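Local coordinates for adhesion and penetration protein autotransporter (Haemophilus influenzae, PDB 3SYJ) that promotes bacterial adherence to and invasion of host cells, self-associates between bacteria, and is probably a serine protease, its passenger domain largely a beta-helix, at residues A[591-596]-A[620-625]; A[696-701]-A[718-723]. All coordinates share one frame; numbering follows the deposited sequence.

Interaction 1. Residues A[591-596]-A[620-625]; sequences GRPTPH and HDWINR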
loop_
_atom_site.group_PDB
_atom_site.type_symbol
_atom_site.label_atom_id
_atom_site.label_comp_id
_atom_site.label_asym_id
_atom_site.label_seq_id
_atom_site.Cartn_x
_atom_site.Cartn_y
_atom_site.Cartn_z
ATOM N N GLY A 591 17.541 -6.595 -29.917
ATOM C CA GLY A 591 17.793 -7.949 -30.362
ATOM C C GLY A 591 18.536 -7.819 -31.677
ATOM O O GLY A 591 18.905 -6.710 -32.067
ATOM N N ARG A 592 18.762 -8.933 -32.365
ATOM C CA ARG A 592 19.456 -8.909 -33.656
ATOM C C ARG A 592 18.925 -9.977 -34.615
ATOM O O ARG A 592 18.390 -11.003 -34.187
ATOM C CB ARG A 592 20.963 -9.099 -33.469
ATOM C CG ARG A 592 21.346 -10.373 -32.731
ATOM C CD ARG A 592 22.677 -10.895 -33.229
ATOM N NE ARG A 592 22.568 -11.307 -34.625
ATOM C CZ ARG A 592 23.594 -11.452 -35.459
ATOM N NH1 ARG A 592 24.834 -11.222 -35.049
ATOM N NH2 ARG A 592 23.373 -11.825 -36.711
ATOM N N PRO A 593 19.083 -9.745 -35.923
ATOM C CA PRO A 593 18.595 -10.763 -36.858
ATOM C C PRO A 593 19.302 -12.092 -36.612
ATOM O O PRO A 593 20.484 -12.108 -36.260
ATOM C CB PRO A 593 18.985 -10.193 -38.228
ATOM C CG PRO A 593 19.168 -8.723 -38.007
ATOM C CD PRO A 593 19.690 -8.591 -36.612
ATOM N N THR A 594 18.588 -13.197 -36.763
ATOM C CA THR A 594 19.239 -14.500 -36.743
ATOM C C THR A 594 20.247 -14.511 -37.885
ATOM O O THR A 594 19.938 -14.053 -38.980
ATOM C CB THR A 594 18.222 -15.634 -36.959
ATOM O OG1 THR A 594 17.229 -15.579 -35.931
ATOM C CG2 THR A 594 18.912 -16.992 -36.938
ATOM N N PRO A 595 21.467 -15.002 -37.633
ATOM C CA PRO A 595 22.470 -15.095 -38.702
ATOM C C PRO A 595 22.053 -16.054 -39.816
ATOM O O PRO A 595 21.452 -17.088 -39.537
ATOM C CB PRO A 595 23.693 -15.666 -37.977
ATOM C CG PRO A 595 23.499 -15.308 -36.548
ATOM C CD PRO A 595 22.026 -15.343 -36.310
ATOM N N HIS A 596 22.380 -15.718 -41.061
ATOM C CA HIS A 596 22.178 -16.638 -42.178
ATOM C C HIS A 596 23.380 -16.587 -43.115
ATOM O O HIS A 596 23.994 -15.535 -43.290
ATOM C CB HIS A 596 20.896 -16.304 -42.953
ATOM C CG HIS A 596 19.632 -16.676 -42.237
ATOM N ND1 HIS A 596 19.233 -17.984 -42.061
ATOM C CD2 HIS A 596 18.673 -15.911 -41.665
ATOM C CE1 HIS A 596 18.087 -18.007 -41.403
ATOM N NE2 HIS A 596 17.726 -16.763 -41.150
ATOM N N HIS A 620 11.509 -11.178 -40.115
ATOM C CA HIS A 620 10.649 -11.870 -39.154
ATOM C C HIS A 620 11.426 -12.877 -38.310
ATOM O O HIS A 620 10.861 -13.541 -37.441
ATOM C CB HIS A 620 9.539 -12.617 -39.885
ATOM C CG HIS A 620 10.030 -13.789 -40.678
ATOM N ND1 HIS A 620 10.415 -13.686 -41.998
ATOM C CD2 HIS A 620 10.214 -15.086 -40.332
ATOM C CE1 HIS A 620 10.812 -14.870 -42.432
ATOM N NE2 HIS A 620 10.703 -15.736 -41.441
ATOM N N ASP A 621 12.718 -13.007 -38.583
ATOM C CA ASP A 621 13.541 -14.018 -37.932
ATOM C C ASP A 621 14.681 -13.343 -37.166
ATOM O O ASP A 621 15.791 -13.177 -37.686
ATOM C CB ASP A 621 14.080 -14.992 -38.988
ATOM C CG ASP A 621 14.988 -16.048 -38.405
ATOM O OD1 ASP A 621 14.968 -16.242 -37.178
ATOM O OD2 ASP A 621 15.724 -16.693 -39.178
ATOM N N TRP A 622 14.379 -12.934 -35.933
ATOM C CA TRP A 622 15.332 -12.253 -35.054
ATOM C C TRP A 622 15.543 -13.028 -33.760
ATOM O O TRP A 622 14.679 -13.796 -33.339
ATOM C CB TRP A 622 14.822 -10.853 -34.702
ATOM C CG TRP A 622 15.151 -9.816 -35.720
ATOM C CD1 TRP A 622 14.987 -9.913 -37.075
ATOM C CD2 TRP A 622 15.687 -8.508 -35.471
ATOM N NE1 TRP A 622 15.403 -8.752 -37.679
ATOM C CE2 TRP A 622 15.834 -7.875 -36.720
ATOM C CE3 TRP A 622 16.066 -7.816 -34.313
ATOM C CZ2 TRP A 622 16.336 -6.578 -36.845
ATOM C CZ3 TRP A 622 16.566 -6.534 -34.440
ATOM C CH2 TRP A 622 16.694 -5.927 -35.697
ATOM N N ILE A 623 16.697 -12.808 -33.133
ATOM C CA ILE A 623 16.996 -13.364 -31.819
ATOM C C ILE A 623 16.501 -12.426 -30.721
ATOM O O ILE A 623 16.759 -11.218 -30.762
ATOM C CB ILE A 623 18.515 -13.576 -31.634
ATOM C CG1 ILE A 623 19.075 -14.414 -32.793
ATOM C CG2 ILE A 623 18.797 -14.220 -30.287
ATOM C CD1 ILE A 623 20.564 -14.702 -32.717
ATOM N N ASN A 624 15.789 -12.979 -29.741
ATOM C CA ASN A 624 15.307 -12.188 -28.610
ATOM C C ASN A 624 16.345 -12.081 -27.489
ATOM O O ASN A 624 17.000 -13.070 -27.144
ATOM C CB ASN A 624 13.998 -12.768 -28.077
ATOM C CG ASN A 624 12.853 -12.620 -29.069
ATOM O OD1 ASN A 624 12.752 -11.616 -29.780
ATOM N ND2 ASN A 624 11.989 -13.623 -29.123
ATOM N N ARG A 625 16.488 -10.882 -26.925
ATOM C CA ARG A 625 17.505 -10.627 -25.903
ATOM C C ARG A 625 16.942 -10.152 -24.557
ATOM O O ARG A 625 15.801 -9.687 -24.459
ATOM C CB ARG A 625 18.527 -9.604 -26.406
ATOM C CG ARG A 625 19.229 -9.982 -27.702
ATOM C CD ARG A 625 20.006 -11.283 -27.577
ATOM N NE ARG A 625 21.135 -11.325 -28.504
ATOM C CZ ARG A 625 21.872 -12.402 -28.753
ATOM N NH1 ARG A 625 21.594 -13.548 -28.151
ATOM N NH2 ARG A 625 22.887 -12.331 -29.606
HETATM O O HOH W 1 17.471 -12.969 -40.005
#

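Interaction 2. Residues A[696-701]-A[718-723]; sequences NSIPKT and KGLAKL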
loop_
_atom_site.group_PDB
_atom_site.type_symbol
_atom_site.label_atom_id
_atom_site.label_comp_id
_atom_site.label_asym_id
_atom_site.label_seq_id
_atom_site.Cartn_x
_atom_site.Cartn_y
_atom_site.Cartn_z
ATOM N N ASN A 696 4.090 -9.997 -35.685
ATOM C CA ASN A 696 3.737 -11.074 -34.766
ATOM C C ASN A 696 4.957 -11.743 -34.156
ATOM O O ASN A 696 4.840 -12.445 -33.157
ATOM C CB ASN A 696 2.866 -12.130 -35.460
ATOM C CG ASN A 696 1.445 -11.652 -35.707
ATOM O OD1 ASN A 696 0.918 -10.802 -34.981
ATOM N ND2 ASN A 696 0.812 -12.206 -36.734
ATOM N N SER A 697 6.124 -11.535 -34.762
ATOM C CA SER A 697 7.342 -12.178 -34.291
ATOM C C SER A 697 8.030 -11.353 -33.203
ATOM O O SER A 697 8.893 -11.849 -32.490
ATOM C CB SER A 697 8.311 -12.415 -35.447
ATOM O OG SER A 697 9.082 -11.251 -35.688
ATOM N N ILE A 698 7.642 -10.094 -33.073
ATOM C CA ILE A 698 8.259 -9.229 -32.081
ATOM C C ILE A 698 7.563 -9.296 -30.714
ATOM O O ILE A 698 6.365 -9.028 -30.604
ATOM C CB ILE A 698 8.310 -7.779 -32.580
ATOM C CG1 ILE A 698 9.063 -7.716 -33.912
ATOM C CG2 ILE A 698 8.945 -6.884 -31.525
ATOM C CD1 ILE A 698 9.099 -6.352 -34.556
ATOM N N PRO A 699 8.320 -9.659 -29.664
ATOM C CA PRO A 699 7.788 -9.758 -28.301
ATOM C C PRO A 699 7.475 -8.389 -27.710
ATOM O O PRO A 699 8.111 -7.405 -28.090
ATOM C CB PRO A 699 8.952 -10.391 -27.526
ATOM C CG PRO A 699 10.155 -9.975 -28.303
ATOM C CD PRO A 699 9.710 -10.143 -29.720
ATOM N N LYS A 700 6.499 -8.334 -26.809
ATOM C CA LYS A 700 6.219 -7.119 -26.059
ATOM C C LYS A 700 7.225 -7.008 -24.917
ATOM O O LYS A 700 7.213 -7.811 -23.986
ATOM C CB LYS A 700 4.801 -7.145 -25.489
ATOM C CG LYS A 700 3.704 -7.015 -26.527
ATOM C CD LYS A 700 2.336 -6.889 -25.880
ATOM C CE LYS A 700 1.220 -7.051 -26.913
ATOM N NZ LYS A 700 -0.129 -7.021 -26.269
ATOM N N THR A 701 8.088 -6.006 -24.986
ATOM C CA THR A 701 9.154 -5.859 -24.007
ATOM C C THR A 701 8.627 -5.697 -22.582
ATOM O O THR A 701 7.832 -4.800 -22.302
ATOM C CB THR A 701 10.014 -4.645 -24.336
ATOM O OG1 THR A 701 10.495 -4.765 -25.682
ATOM C CG2 THR A 701 11.179 -4.552 -23.370
ATOM N N LYS A 718 5.864 2.873 -25.563
ATOM C CA LYS A 718 4.913 2.791 -26.666
ATOM C C LYS A 718 4.932 1.435 -27.350
ATOM O O LYS A 718 5.920 0.699 -27.277
ATOM C CB LYS A 718 5.241 3.868 -27.700
ATOM C CG LYS A 718 6.543 3.603 -28.429
ATOM C CD LYS A 718 7.085 4.835 -29.111
ATOM C CE LYS A 718 8.243 4.457 -30.023
ATOM N NZ LYS A 718 8.931 5.654 -30.575
ATOM N N GLY A 719 3.836 1.116 -28.027
ATOM C CA GLY A 719 3.761 -0.073 -28.856
ATOM C C GLY A 719 3.981 -1.377 -28.109
ATOM O O GLY A 719 3.363 -1.626 -27.075
ATOM N N LEU A 720 4.866 -2.212 -28.646
ATOM C CA LEU A 720 5.110 -3.548 -28.115
ATOM C C LEU A 720 5.985 -3.493 -26.868
ATOM O O LEU A 720 7.150 -3.905 -26.874
ATOM C CB LEU A 720 5.753 -4.420 -29.188
ATOM C CG LEU A 720 4.893 -4.580 -30.440
ATOM C CD1 LEU A 720 5.574 -5.469 -31.463
ATOM C CD2 LEU A 720 3.536 -5.138 -30.060
ATOM N N ALA A 721 5.406 -2.964 -25.800
ATOM C CA ALA A 721 6.134 -2.765 -24.561
ATOM C C ALA A 721 5.161 -2.718 -23.399
ATOM O O ALA A 721 4.022 -2.257 -23.537
ATOM C CB ALA A 721 6.945 -1.480 -24.620
ATOM N N LYS A 722 5.621 -3.212 -22.257
ATOM C CA LYS A 722 4.834 -3.226 -21.041
ATOM C C LYS A 722 5.722 -2.814 -19.874
ATOM O O LYS A 722 6.732 -3.462 -19.586
ATOM C CB LYS A 722 4.258 -4.621 -20.809
ATOM C CG LYS A 722 3.450 -4.772 -19.537
ATOM C CD LYS A 722 2.907 -6.185 -19.437
ATOM C CE LYS A 722 1.953 -6.348 -18.274
ATOM N NZ LYS A 722 1.314 -7.701 -18.312
ATOM N N LEU A 723 5.349 -1.720 -19.221
ATOM C CA LEU A 723 6.072 -1.240 -18.052
ATOM C C LEU A 723 5.556 -1.940 -16.805
ATOM O O LEU A 723 4.402 -1.767 -16.420
ATOM C CB LEU A 723 5.919 0.274 -17.911
ATOM C CG LEU A 723 6.633 0.977 -16.753
ATOM C CD1 LEU A 723 8.111 0.593 -16.646
ATOM C CD2 LEU A 723 6.498 2.481 -16.902
#

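Interaction 1. Residues A[591-596]-A[620-625]
Asp-621 meets both Thr-594 and His-596 with its carboxylate, one oxygen to each. With CG anti to the backbone N (chi1 178°), the group reaches across to the 591-596 segment. Thr-594 OG1 donates to Asp-621 OD1 at 2.7 Å, arriving from well above the carboxylate plane, whereas His-596 NE2 donates to Asp-621 OD2 at 2.8 Å, nearly along the C-O axis and close to the plane of the imidazole. Ring and carboxylate are turned 64° against each other. ND1 of His-596 is bonded to Asp-14. The backbone adds Thr-594 N to Asp-621 O at 2.9 Å, and a water lies within bonding distance of Asp-621 O and Thr-594 O.

Arg-592 and Ile-623 form an antiparallel hydrogen-bonded pair: Ile-623 N to Arg-592 O is short and straight (2.7 Å, 168°), but Arg-592 N to Ile-623 O is weak at 3.4 Å. At the next, non-hydrogen-bonded pair, where the missing N-H costs no bond, Pro-593 lies over the Trp-622 indole, its CA 3.7 Å from the centroid of the five-membered ring in a CH-pi contact. Its carbonyl O is gripped side-on by NE and NH2 of Arg-592, and that NH2 forms a salt bridge with Asp-677. Arg-625 NH1 forms a salt bridge with Glu-497 and its NE donates to Ser-571 O. The end of strand 586-593 pairs antiparallel with the start of strand 622-629, in a solenoid whose other pairings are mostly parallel. With a carboxylate at each nitrogen, His-596 is probably protonated and positively charged, while the Thr-594 hydroxyl should help keep Asp-621 anionic.

Interaction 2. Residues A[696-701]-A[718-723]
Leu-720 lies against both Ile-698 and Lys-700, its two methyls divided between them. CD1 meets Ile-698 CG2 at 3.7 Å, the two side chains crossing at about a right angle. The same methyl is 3.7 Å from Ile-698 O, so it rests on backbone as well as on the branched side chain. CD2 turns to Lys-700, whose CG lies 4.0 Å away, with the chains at about a right angle. Lys-700 is extended beyond CG, and its aliphatic root does the touching while the ammonium end leads away from the 718-723 segment. Ile-698 presents CG2 because that methyl is anti to the backbone N, and its side chain also packs on Leu-689 and Arg-643.

The backbones run nearly parallel here, 22° apart over their touching parts. Thr-701 N donates to Leu-720 O at 3.0 Å from above the carbonyl plane, and Lys-722 N donates to Thr-701 O at 2.7 Å, a straighter approach with a C=O...donor angle of 162°. Both bonds flank the parallel bridge of Thr-701 with Ala-721, whose side chains share a sheet face; Thr-701 OG1 bonds to Val-645 O. Leu-720 centres an inverse gamma turn, closed by Ala-721 N to Gly-719 O, at the bend into strand 721-723. Parallel pairing of a strand with its counterpart one coil further on, here 701-709 with 721-723, is the hallmark of the right-handed beta-helix of autotransporter passenger domains.

Interactions 1 and 2 follow one another along the chain, their centres about 15 Å apart, and both belong to the second beta-solenoid repeat region of the passenger domain. Each is partly buried, interaction 1 lying nearer the centre of the chain. They touch directly: Asn-624 packs on Pro-699, and Ser-697 makes a weak hydrogen bond to His-620. Their pairing differs in sense. In interaction 1 an antiparallel return departs from the parallel coiling, side-chain hydrogen bonds and a proline-indole contact add to the backbone pairing, and His-596 reaches on to Asp-14 near the N-terminus. In interaction 2 parallel strands of the solenoid meet through backbone bonds and aliphatic packing, with lysine ends directed away.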